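PDB 6XYC: acetyl xylan esterase from Metagenome, which removes acetyl and feruloyl groups from complex natural xylans, as a bifunctional esterase of the alpha/beta hydrolase fold. Local coordinates for residues S127-V132 against I209-F214; K217-I222 against N243-A248. One frame throughout, in Å; residues are numbered along the deposited sequence.

Contact 1 comes first along the chain and closes before contact 2 opens. Their centres lie about 11 Å apart, on the same side of the chain's centre. Contact 1 sets the C-terminal end of helix 122-131 against the loop that follows helix 203-208. Contact 2 takes the last part of that same loop, where it enters strand 222-227, and sets it against helix 236-248. The two contacts touch: Val132 CG1 is 3.6 Å from Tyr245 OH, and Ile212 CG1 is 3.5 Å from Val244 CG2. One loop therefore packs on two helices that flank the central sheet of the alpha/beta hydrolase fold.

Contact 1: S127-V132 against I209-F214; sequences SAFAGV and ISPINF
Pro211 packs its ring into the angle between Phe129 and Val132, and this is the tight part of the contact. Its CB lies 3.6 Å from Phe129 CD2 and 3.7 Å from Val132 CG2. Ala128 adds a lighter touch, with CB 4.1 Å from Pro211 CG. The Phe129 and Pro211 side chains cross at about a right angle. Farther along the Phe129 ring, CE2 meets the backbone: Ile209 C lies at the ring edge, in its plane, 3.6 Å from CE2. The Val132 torsion (chi1 -60°) sets CG1 beside the backbone N and CG2 between N and the carbonyl carbon; CG2 reaches the ring CB, and CG1 lies beside the carbonyl oxygen of Pro211. No hydrogen bond crosses the contact, so apolar packing carries it. The Phe214 side is looser and partly exposed. Phe214 CE2 comes no closer than 4.2 Å to Phe129 CZ, and Phe214 CB is also 4.2 Å from Val132 CG2. One face of the Phe214 ring is covered by CB of its own neighbour Asn213. Leu139 touches both phenylalanines, and Trp87 meets Phe129 edge-to-face. An alanine in place of Phe129 would probably open a gap beside Pro211 and leave Trp87 without its ring partner. Ile209 O accepts a hydrogen bond from His125 NE2, a further tie to helix 122-131. The Ile209 side chain is about 9 Å from the bound inhibitor. The arrangement packs the helix after the probable nucleophile elbow at Ser121 of this alpha/beta hydrolase against the loop that leads into strand 222-227 of the central sheet.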
loop_
_atom_site.group_PDB
_atom_site.type_symbol
_atom_site.label_atom_id
_atom_site.label_comp_id
_atom_site.label_asym_id
_atom_site.label_seq_id
_atom_site.Cartn_x
_atom_site.Cartn_y
_atom_site.Cartn_z
ATOM N N SER A 127 -0.386 1.378 -1.462
ATOM C CA SER A 127 -1.148 1.895 -0.330
ATOM C C SER A 127 -1.566 3.342 -0.574
ATOM O O SER A 127 -2.731 3.708 -0.382
ATOM C CB SER A 127 -0.314 1.783 0.951
ATOM O OG SER A 127 -0.101 0.428 1.292
ATOM N N ALA A 128 -0.622 4.184 -0.999
ATOM C CA ALA A 128 -0.959 5.566 -1.320
ATOM C C ALA A 128 -1.964 5.633 -2.460
ATOM O O ALA A 128 -2.858 6.491 -2.459
ATOM C CB ALA A 128 0.305 6.350 -1.675
ATOM N N PHE A 129 -1.841 4.736 -3.444
ATOM C CA PHE A 129 -2.770 4.789 -4.567
ATOM C C PHE A 129 -4.186 4.429 -4.132
ATOM O O PHE A 129 -5.155 5.021 -4.620
ATOM C CB PHE A 129 -2.314 3.868 -5.695
ATOM C CG PHE A 129 -2.603 4.419 -7.063
ATOM C CD1 PHE A 129 -3.911 4.533 -7.510
ATOM C CD2 PHE A 129 -1.577 4.850 -7.882
ATOM C CE1 PHE A 129 -4.186 5.047 -8.760
ATOM C CE2 PHE A 129 -1.843 5.365 -9.139
ATOM C CZ PHE A 129 -3.154 5.466 -9.575
ATOM N N ALA A 130 -4.330 3.457 -3.225
ATOM C CA ALA A 130 -5.647 3.176 -2.662
ATOM C C ALA A 130 -6.188 4.391 -1.918
ATOM O O ALA A 130 -7.373 4.728 -2.034
ATOM C CB ALA A 130 -5.574 1.965 -1.727
ATOM N N GLY A 131 -5.324 5.074 -1.171
ATOM C CA GLY A 131 -5.719 6.211 -0.362
ATOM C C GLY A 131 -6.070 7.455 -1.141
ATOM O O GLY A 131 -6.657 8.375 -0.559
ATOM N N VAL A 132 -5.716 7.526 -2.425
ATOM C CA VAL A 132 -6.129 8.642 -3.270
ATOM C C VAL A 132 -7.233 8.253 -4.235
ATOM O O VAL A 132 -7.621 9.074 -5.071
ATOM C CB VAL A 132 -4.945 9.248 -4.047
ATOM C CG1 VAL A 132 -3.882 9.779 -3.075
ATOM C CG2 VAL A 132 -4.356 8.241 -5.013
ATOM N N ILE A 209 0.128 5.940 -13.120
ATOM C CA ILE A 209 0.743 5.095 -12.101
ATOM C C ILE A 209 1.253 5.903 -10.916
ATOM O O ILE A 209 1.820 5.326 -9.980
ATOM C CB ILE A 209 1.894 4.241 -12.674
ATOM C CG1 ILE A 209 3.032 5.120 -13.199
ATOM C CG2 ILE A 209 1.370 3.306 -13.760
ATOM C CD1 ILE A 209 4.294 4.361 -13.512
ATOM N N SER A 210 1.081 7.224 -10.932
ATOM C CA SER A 210 1.669 8.084 -9.910
ATOM C C SER A 210 0.567 8.675 -9.042
ATOM O O SER A 210 -0.104 9.637 -9.454
ATOM C CB SER A 210 2.506 9.192 -10.557
ATOM O OG SER A 210 3.548 8.641 -11.343
ATOM N N PRO A 211 0.349 8.151 -7.831
ATOM C CA PRO A 211 -0.786 8.628 -7.015
ATOM C C PRO A 211 -0.659 10.081 -6.582
ATOM O O PRO A 211 -1.662 10.679 -6.172
ATOM C CB PRO A 211 -0.780 7.680 -5.805
ATOM C CG PRO A 211 0.641 7.194 -5.704
ATOM C CD PRO A 211 1.184 7.168 -7.116
ATOM N N ILE A 212 0.537 10.669 -6.667
ATOM C CA ILE A 212 0.716 12.073 -6.325
ATOM C C ILE A 212 -0.213 12.952 -7.148
ATOM O O ILE A 212 -0.578 14.056 -6.724
ATOM C CB ILE A 212 2.203 12.468 -6.527
ATOM C CG1 ILE A 212 2.508 13.796 -5.840
ATOM C CG2 ILE A 212 2.545 12.523 -8.014
ATOM C CD1 ILE A 212 3.998 14.095 -5.758
ATOM N N ASN A 213 -0.636 12.471 -8.315
ATOM C CA ASN A 213 -1.435 13.291 -9.210
ATOM C C ASN A 213 -2.902 13.406 -8.806
ATOM O O ASN A 213 -3.610 14.245 -9.370
ATOM C CB ASN A 213 -1.384 12.729 -10.634
ATOM C CG ASN A 213 -0.036 12.912 -11.288
ATOM O OD1 ASN A 213 0.557 11.954 -11.780
ATOM N ND2 ASN A 213 0.458 14.147 -11.305
ATOM N N PHE A 214 -3.376 12.603 -7.856
ATOM C CA PHE A 214 -4.802 12.497 -7.580
ATOM C C PHE A 214 -5.152 12.835 -6.139
ATOM O O PHE A 214 -6.272 12.559 -5.700
ATOM C CB PHE A 214 -5.246 11.094 -7.972
ATOM C CG PHE A 214 -4.763 10.685 -9.338
ATOM C CD1 PHE A 214 -5.360 11.207 -10.474
ATOM C CD2 PHE A 214 -3.694 9.813 -9.488
ATOM C CE1 PHE A 214 -4.920 10.847 -11.730
ATOM C CE2 PHE A 214 -3.246 9.448 -10.744
ATOM C CZ PHE A 214 -3.861 9.968 -11.867
#

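Contact 2: K217-I222 against N243-A248; sequences KDDPDI and NVYDNA
Ile222 holds CG1 anti to its backbone N (chi1 -173°), which places CG2 between N and the carbonyl carbon and over one face of the Tyr245 ring. Tyr245 has a chi1 of -91°, away from the usual staggered values, bringing its ring against Ile222. The result is a CH-pi contact: CG2 lies 3.6 Å from the ring centroid, 18° off the ring normal. It sits slightly toward the rim, and its closest ring atom is CE2 at 3.5 Å. Ile222 opens strand 222-227, whose parallel partners are strands 164-168 and 252-257, so this contact packs helix 236-248 against the central sheet of the alpha/beta hydrolase fold. The ring's polar end is tied through water. One water accepts from Tyr245 OH at 2.8 Å, in the plane of the ring, and donates to Pro220 O at 2.6 Å. Asp219 OD2, 4.3 Å from Tyr245 OH, hydrogen-bonds to Asp216 N instead. A second water joins the outer end of the contact, accepting from Lys217 N at 2.7 Å and donating to Ala248 O. Lys217 CB also touches that oxygen. The lysine chain bends at chi3 and chi4, and NZ makes a salt bridge with Asp218 OD1 at 2.8 Å.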
loop_
_atom_site.group_PDB
_atom_site.type_symbol
_atom_site.label_atom_id
_atom_site.label_comp_id
_atom_site.label_asym_id
_atom_site.label_seq_id
_atom_site.Cartn_x
_atom_site.Cartn_y
_atom_site.Cartn_z
ATOM N N LYS A 217 -8.415 17.138 -1.147
ATOM C CA LYS A 217 -8.637 17.547 0.238
ATOM C C LYS A 217 -9.360 16.476 1.046
ATOM O O LYS A 217 -9.164 16.378 2.262
ATOM C CB LYS A 217 -9.420 18.869 0.239
ATOM C CG LYS A 217 -10.416 19.043 1.363
ATOM C CD LYS A 217 -11.353 20.224 1.083
ATOM C CE LYS A 217 -12.474 19.844 0.125
ATOM N NZ LYS A 217 -13.621 19.209 0.827
ATOM N N ASP A 218 -10.177 15.656 0.392
ATOM C CA ASP A 218 -11.016 14.691 1.088
ATOM C C ASP A 218 -10.344 13.338 1.292
ATOM O O ASP A 218 -10.998 12.411 1.783
ATOM C CB ASP A 218 -12.331 14.476 0.327
ATOM C CG ASP A 218 -13.242 15.686 0.377
ATOM O OD1 ASP A 218 -13.120 16.495 1.321
ATOM O OD2 ASP A 218 -14.090 15.831 -0.531
ATOM N N ASP A 219 -9.072 13.193 0.928
ATOM C CA ASP A 219 -8.406 11.910 1.079
ATOM C C ASP A 219 -8.225 11.572 2.559
ATOM O O ASP A 219 -8.124 12.470 3.401
ATOM C CB ASP A 219 -7.041 11.926 0.400
ATOM C CG ASP A 219 -7.138 11.973 -1.104
ATOM O OD1 ASP A 219 -8.191 11.588 -1.652
ATOM O OD2 ASP A 219 -6.155 12.391 -1.745
ATOM N N PRO A 220 -8.176 10.284 2.904
ATOM C CA PRO A 220 -7.815 9.914 4.280
ATOM C C PRO A 220 -6.431 10.439 4.637
ATOM O O PRO A 220 -5.584 10.677 3.772
ATOM C CB PRO A 220 -7.849 8.377 4.267
ATOM C CG PRO A 220 -7.785 7.987 2.806
ATOM C CD PRO A 220 -8.446 9.110 2.054
ATOM N N ASP A 221 -6.205 10.628 5.937
ATOM C CA ASP A 221 -4.909 11.097 6.410
ATOM C C ASP A 221 -3.811 10.114 6.024
ATOM O O ASP A 221 -4.028 8.900 5.950
ATOM C CB ASP A 221 -4.915 11.265 7.930
ATOM C CG ASP A 221 -5.821 12.388 8.392
ATOM O OD1 ASP A 221 -6.562 12.944 7.560
ATOM O OD2 ASP A 221 -5.786 12.704 9.597
ATOM N N ILE A 222 -2.607 10.637 5.805
ATOM C CA ILE A 222 -1.473 9.797 5.443
ATOM C C ILE A 222 -0.283 10.116 6.334
ATOM O O ILE A 222 -0.051 11.276 6.692
ATOM C CB ILE A 222 -1.095 9.964 3.955
ATOM C CG1 ILE A 222 -0.030 8.940 3.566
ATOM C CG2 ILE A 222 -0.581 11.376 3.675
ATOM C CD1 ILE A 222 0.232 8.852 2.063
ATOM N N ASN A 243 4.342 17.835 -0.036
ATOM C CA ASN A 243 4.026 19.144 -0.598
ATOM C C ASN A 243 2.668 19.135 -1.288
ATOM O O ASN A 243 1.901 20.096 -1.171
ATOM C CB ASN A 243 5.125 19.570 -1.577
ATOM C CG ASN A 243 4.819 20.887 -2.267
ATOM O OD1 ASN A 243 4.099 20.935 -3.262
ATOM N ND2 ASN A 243 5.386 21.964 -1.743
ATOM N N VAL A 244 2.353 18.055 -2.004
ATOM C CA VAL A 244 1.077 17.966 -2.706
ATOM C C VAL A 244 -0.078 17.849 -1.715
ATOM O O VAL A 244 -1.123 18.491 -1.889
ATOM C CB VAL A 244 1.107 16.788 -3.701
ATOM C CG1 VAL A 244 -0.293 16.480 -4.195
ATOM C CG2 VAL A 244 2.060 17.098 -4.860
ATOM N N TYR A 245 0.080 17.041 -0.663
ATOM C CA TYR A 245 -0.962 16.976 0.357
ATOM C C TYR A 245 -1.164 18.338 1.011
ATOM O O TYR A 245 -2.300 18.791 1.192
ATOM C CB TYR A 245 -0.615 15.920 1.407
ATOM C CG TYR A 245 -1.168 14.545 1.096
ATOM C CD1 TYR A 245 -0.558 13.737 0.151
ATOM C CD2 TYR A 245 -2.302 14.061 1.744
ATOM C CE1 TYR A 245 -1.045 12.483 -0.141
ATOM C CE2 TYR A 245 -2.806 12.799 1.451
ATOM C CZ TYR A 245 -2.164 12.023 0.502
ATOM O OH TYR A 245 -2.639 10.770 0.196
ATOM N N ASP A 246 -0.065 19.008 1.366
ATOM C CA ASP A 246 -0.145 20.342 1.953
ATOM C C ASP A 246 -0.916 21.295 1.047
ATOM O O ASP A 246 -1.837 21.989 1.489
ATOM C CB ASP A 246 1.264 20.876 2.221
ATOM C CG ASP A 246 1.928 20.219 3.417
ATOM O OD1 ASP A 246 3.111 20.523 3.680
ATOM O OD2 ASP A 246 1.275 19.407 4.107
ATOM N N ASN A 247 -0.562 21.326 -0.236
ATOM C CA ASN A 247 -1.154 22.296 -1.151
ATOM C C ASN A 247 -2.575 21.925 -1.549
ATOM O O ASN A 247 -3.332 22.801 -1.980
ATOM C CB ASN A 247 -0.290 22.435 -2.406
ATOM C CG ASN A 247 0.857 23.408 -2.219
ATOM O OD1 ASN A 247 0.653 24.564 -1.850
ATOM N ND2 ASN A 247 2.073 22.947 -2.478
ATOM N N ALA A 248 -2.959 20.654 -1.418
ATOM C CA ALA A 248 -4.320 20.239 -1.736
ATOM C C ALA A 248 -5.275 20.418 -0.565
ATOM O O ALA A 248 -6.473 20.158 -0.719
ATOM C CB ALA A 248 -4.338 18.774 -2.188
HETATM O O HOH W 1 -8.196 19.307 -2.804
HETATM O O HOH W 2 -4.699 9.519 1.579
#